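Local coordinates for protein isomaltose glucohydrolase (Kribbella flavida, PDB 5Z3E) that hydrolyses the alpha-1,6-glucosidic linkage of isomaltose from its non-reducing end, yielding beta-D-glucose and D-glucose inside the cell, at residues 315-324 / 336-346. The protein carries 1 engineered substitution. Sequence-based numbering, arbitrary orientation.
Sequences QWILLSALLG and ALRHLRWIADQ
Trp342 holds CG opposite its backbone N across the CA-CB bond (chi1 -177°), which sends the indole across to the start of helix 317-324, while Ser320, its OG beside the backbone N, meets the six-membered ring: OG lies 3.4 Å from Trp342 CZ3. A small hydroxyl suits this place, since it leaves room for the indole and is hydrogen-bonded to Gly300 and Val302. Farther along the ring, Gln315 CB packs 3.7 Å from Trp342 CH2, and the Gln315 amide, turned 63° from the indole plane, accepts a hydrogen bond at OE1 from His360 N. A bend at chi2 brings Gln346 NE2 over one indole face, near the rim, where it donates to Trp342 O (2.9 Å). Segments 317-324 and 336-344 run antiparallel as a helical hairpin (-161°, axes 8.4 Å apart at closest approach) of the (alpha/alpha)6-barrel catalytic domain known from family 15. Ile317 CD1 packs 4.0 Å from Trp342 CZ3; an alanine at Trp342 would probably leave a gap beside Ser320, Gln315 CB and Ile317 CD1 and take away the face under Gln346 NE2. Branched Ile343 reaches helix 317-324 with two ends, CD1 3.6 Å from Ala321 CB and CG2 against Ile317 CG2. Near the hairpin turn, glycine permits close approach: Gly324 and Ala336 CA atoms are 4.0 Å apart, and Leu323 CG lies over one face of the His339 imidazole, whose NE2 is hydrogen-bonded to Asp297.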
loop_
_atom_site.group_PDB
_atom_site.type_symbol
_atom_site.label_atom_id
_atom_site.label_comp_id
_atom_site.label_asym_id
_atom_site.label_seq_id
_atom_site.Cartn_x
_atom_site.Cartn_y
_atom_site.Cartn_z
ATOM N N GLN A 315 10.341 -3.358 13.411
ATOM C CA GLN A 315 8.922 -3.069 13.584
ATOM C C GLN A 315 8.543 -1.901 12.690
ATOM O O GLN A 315 9.145 -0.831 12.788
ATOM C CB GLN A 315 8.657 -2.713 15.050
ATOM C CG GLN A 315 8.957 -3.852 16.000
ATOM C CD GLN A 315 9.151 -3.349 17.422
ATOM O OE1 GLN A 315 10.102 -2.606 17.666
ATOM N NE2 GLN A 315 8.293 -3.746 18.348
ATOM N N TRP A 316 7.552 -2.117 11.820
ATOM C CA TRP A 316 7.236 -1.158 10.766
ATOM C C TRP A 316 6.059 -0.280 11.136
ATOM O O TRP A 316 4.939 -0.749 11.396
ATOM C CB TRP A 316 6.950 -1.913 9.466
ATOM C CG TRP A 316 8.224 -2.381 8.809
ATOM C CD1 TRP A 316 9.141 -3.290 9.262
ATOM C CD2 TRP A 316 8.735 -1.894 7.565
ATOM N NE1 TRP A 316 10.189 -3.381 8.376
ATOM C CE2 TRP A 316 9.957 -2.539 7.330
ATOM C CE3 TRP A 316 8.250 -0.987 6.620
ATOM C CZ2 TRP A 316 10.695 -2.313 6.184
ATOM C CZ3 TRP A 316 8.989 -0.753 5.495
ATOM C CH2 TRP A 316 10.199 -1.423 5.274
ATOM N N ILE A 317 6.280 1.038 11.088
ATOM C CA ILE A 317 5.260 2.016 11.403
ATOM C C ILE A 317 4.015 1.791 10.540
ATOM O O ILE A 317 2.883 1.817 11.034
ATOM C CB ILE A 317 5.790 3.452 11.274
ATOM C CG1 ILE A 317 6.644 3.862 12.497
ATOM C CG2 ILE A 317 4.661 4.444 11.105
ATOM C CD1 ILE A 317 7.891 3.070 12.733
ATOM N N LEU A 318 4.212 1.587 9.227
ATOM C CA LEU A 318 3.070 1.493 8.326
ATOM C C LEU A 318 2.222 0.268 8.640
ATOM O O LEU A 318 1.019 0.282 8.406
ATOM C CB LEU A 318 3.547 1.548 6.864
ATOM C CG LEU A 318 4.314 0.352 6.331
ATOM C CD1 LEU A 318 3.365 -0.689 5.753
ATOM C CD2 LEU A 318 5.319 0.769 5.288
ATOM N N LEU A 319 2.847 -0.803 9.136
ATOM C CA LEU A 319 2.129 -2.017 9.464
ATOM C C LEU A 319 1.392 -1.886 10.800
ATOM O O LEU A 319 0.282 -2.408 10.931
ATOM C CB LEU A 319 3.026 -3.233 9.449
ATOM C CG LEU A 319 3.591 -3.619 8.081
ATOM C CD1 LEU A 319 4.475 -4.830 8.212
ATOM C CD2 LEU A 319 2.463 -3.868 7.068
ATOM N N SER A 320 1.986 -1.200 11.776
ATOM C CA SER A 320 1.236 -0.872 12.989
ATOM C C SER A 320 0.036 0.008 12.675
ATOM O O SER A 320 -1.035 -0.171 13.241
ATOM C CB SER A 320 2.164 -0.211 13.991
ATOM O OG SER A 320 3.123 -1.129 14.446
ATOM N N ALA A 321 0.205 0.940 11.740
ATOM C CA ALA A 321 -0.895 1.801 11.354
ATOM C C ALA A 321 -1.976 0.999 10.649
ATOM O O ALA A 321 -3.165 1.209 10.876
ATOM C CB ALA A 321 -0.402 2.907 10.442
ATOM N N LEU A 322 -1.576 0.102 9.748
ATOM C CA LEU A 322 -2.524 -0.742 9.037
ATOM C C LEU A 322 -3.337 -1.612 9.993
ATOM O O LEU A 322 -4.558 -1.754 9.851
ATOM C CB LEU A 322 -1.743 -1.603 8.040
ATOM C CG LEU A 322 -2.555 -2.560 7.215
ATOM C CD1 LEU A 322 -3.554 -1.847 6.325
ATOM C CD2 LEU A 322 -1.600 -3.418 6.395
ATOM N N LEU A 323 -2.656 -2.228 10.964
ATOM C CA LEU A 323 -3.367 -3.034 11.946
ATOM C C LEU A 323 -4.298 -2.146 12.768
ATOM O O LEU A 323 -5.457 -2.508 13.000
ATOM C CB LEU A 323 -2.399 -3.833 12.820
ATOM C CG LEU A 323 -3.067 -4.769 13.821
ATOM C CD1 LEU A 323 -4.017 -5.770 13.171
ATOM C CD2 LEU A 323 -2.003 -5.509 14.625
ATOM N N GLY A 324 -3.812 -0.982 13.202
ATOM C CA GLY A 324 -4.663 -0.084 13.949
ATOM C C GLY A 324 -5.918 0.334 13.188
ATOM O O GLY A 324 -7.007 0.414 13.759
ATOM N N ALA A 336 -6.901 0.125 18.366
ATOM C CA ALA A 336 -6.456 1.099 17.379
ATOM C C ALA A 336 -5.601 2.175 18.033
ATOM O O ALA A 336 -4.519 2.531 17.528
ATOM C CB ALA A 336 -7.638 1.704 16.668
ATOM N N LEU A 337 -6.072 2.706 19.164
ATOM C CA LEU A 337 -5.362 3.756 19.865
ATOM C C LEU A 337 -4.002 3.272 20.365
ATOM O O LEU A 337 -3.043 4.032 20.336
ATOM C CB LEU A 337 -6.190 4.283 21.044
ATOM C CG LEU A 337 -7.361 5.175 20.627
ATOM C CD1 LEU A 337 -8.324 5.322 21.791
ATOM C CD2 LEU A 337 -6.837 6.546 20.188
ATOM N N ARG A 338 -3.918 2.032 20.836
ATOM C CA ARG A 338 -2.636 1.533 21.298
ATOM C C ARG A 338 -1.608 1.567 20.176
ATOM O O ARG A 338 -0.441 1.910 20.384
ATOM C CB ARG A 338 -2.784 0.137 21.872
ATOM C CG ARG A 338 -1.482 -0.442 22.402
ATOM C CD ARG A 338 -1.655 -1.680 23.267
ATOM N NE ARG A 338 -2.140 -2.819 22.509
ATOM C CZ ARG A 338 -1.367 -3.709 21.878
ATOM N NH1 ARG A 338 -1.915 -4.712 21.238
ATOM N NH2 ARG A 338 -0.037 -3.622 21.918
ATOM N N HIS A 339 -2.033 1.189 18.974
ATOM C CA HIS A 339 -1.133 1.235 17.832
ATOM C C HIS A 339 -0.804 2.651 17.394
ATOM O O HIS A 339 0.328 2.925 17.027
ATOM C CB HIS A 339 -1.700 0.345 16.700
ATOM C CG HIS A 339 -1.643 -1.111 17.056
ATOM N ND1 HIS A 339 -2.612 -1.752 17.817
ATOM C CD2 HIS A 339 -0.661 -2.031 16.866
ATOM C CE1 HIS A 339 -2.229 -3.003 18.036
ATOM N NE2 HIS A 339 -1.054 -3.193 17.481
ATOM N N LEU A 340 -1.774 3.554 17.452
ATOM C CA LEU A 340 -1.514 4.955 17.169
ATOM C C LEU A 340 -0.461 5.517 18.129
ATOM O O LEU A 340 0.455 6.234 17.717
ATOM C CB LEU A 340 -2.789 5.764 17.222
ATOM C CG LEU A 340 -2.655 7.215 16.823
ATOM C CD1 LEU A 340 -2.417 7.330 15.322
ATOM C CD2 LEU A 340 -3.880 8.028 17.245
ATOM N N ARG A 341 -0.601 5.211 19.416
ATOM C CA ARG A 341 0.356 5.693 20.420
ATOM C C ARG A 341 1.751 5.147 20.139
ATOM O O ARG A 341 2.745 5.854 20.260
ATOM C CB ARG A 341 -0.099 5.315 21.829
ATOM C CG ARG A 341 -1.336 6.008 22.303
ATOM C CD ARG A 341 -1.661 5.612 23.749
ATOM N NE ARG A 341 -2.945 6.155 24.167
ATOM C CZ ARG A 341 -4.054 5.437 24.322
ATOM N NH1 ARG A 341 -4.020 4.123 24.107
ATOM N NH2 ARG A 341 -5.179 6.033 24.628
ATOM N N TRP A 342 1.833 3.860 19.795
ATOM C CA TRP A 342 3.141 3.264 19.489
ATOM C C TRP A 342 3.814 3.982 18.326
ATOM O O TRP A 342 4.998 4.319 18.383
ATOM C CB TRP A 342 3.023 1.758 19.187
ATOM C CG TRP A 342 4.364 1.124 18.933
ATOM C CD1 TRP A 342 5.210 0.620 19.881
ATOM C CD2 TRP A 342 5.046 0.989 17.685
ATOM N NE1 TRP A 342 6.352 0.168 19.308
ATOM C CE2 TRP A 342 6.290 0.385 17.952
ATOM C CE3 TRP A 342 4.723 1.313 16.360
ATOM C CZ2 TRP A 342 7.223 0.117 16.949
ATOM C CZ3 TRP A 342 5.634 1.023 15.379
ATOM C CH2 TRP A 342 6.881 0.438 15.669
ATOM N N ILE A 343 3.055 4.253 17.267
ATOM C CA ILE A 343 3.613 4.964 16.129
ATOM C C ILE A 343 4.140 6.336 16.556
ATOM O O ILE A 343 5.240 6.737 16.191
ATOM C CB ILE A 343 2.570 5.151 15.025
ATOM C CG1 ILE A 343 2.193 3.782 14.443
ATOM C CG2 ILE A 343 3.092 6.119 13.973
ATOM C CD1 ILE A 343 0.889 3.835 13.690
ATOM N N ALA A 344 3.351 7.088 17.327
ATOM C CA ALA A 344 3.751 8.428 17.726
ATOM C C ALA A 344 5.058 8.381 18.511
ATOM O O ALA A 344 5.870 9.306 18.415
ATOM C CB ALA A 344 2.654 9.101 18.513
ATOM N N ASP A 345 5.258 7.329 19.298
ATOM C CA ASP A 345 6.475 7.179 20.083
ATOM C C ASP A 345 7.701 6.905 19.212
ATOM O O ASP A 345 8.827 6.935 19.747
ATOM C CB ASP A 345 6.290 6.058 21.100
ATOM C CG ASP A 345 5.346 6.425 22.227
ATOM O OD1 ASP A 345 5.058 7.631 22.439
ATOM O OD2 ASP A 345 4.914 5.490 22.958
ATOM N N GLN A 346 7.520 6.661 17.911
ATOM C CA GLN A 346 8.663 6.426 17.026
ATOM C C GLN A 346 9.086 7.675 16.275
ATOM O O GLN A 346 10.057 7.658 15.537
ATOM C CB GLN A 346 8.374 5.299 16.030
ATOM C CG GLN A 346 7.759 4.065 16.692
ATOM C CD GLN A 346 8.455 3.654 17.952
ATOM O OE1 GLN A 346 9.672 3.686 18.042
ATOM N NE2 GLN A 346 7.674 3.276 18.959
#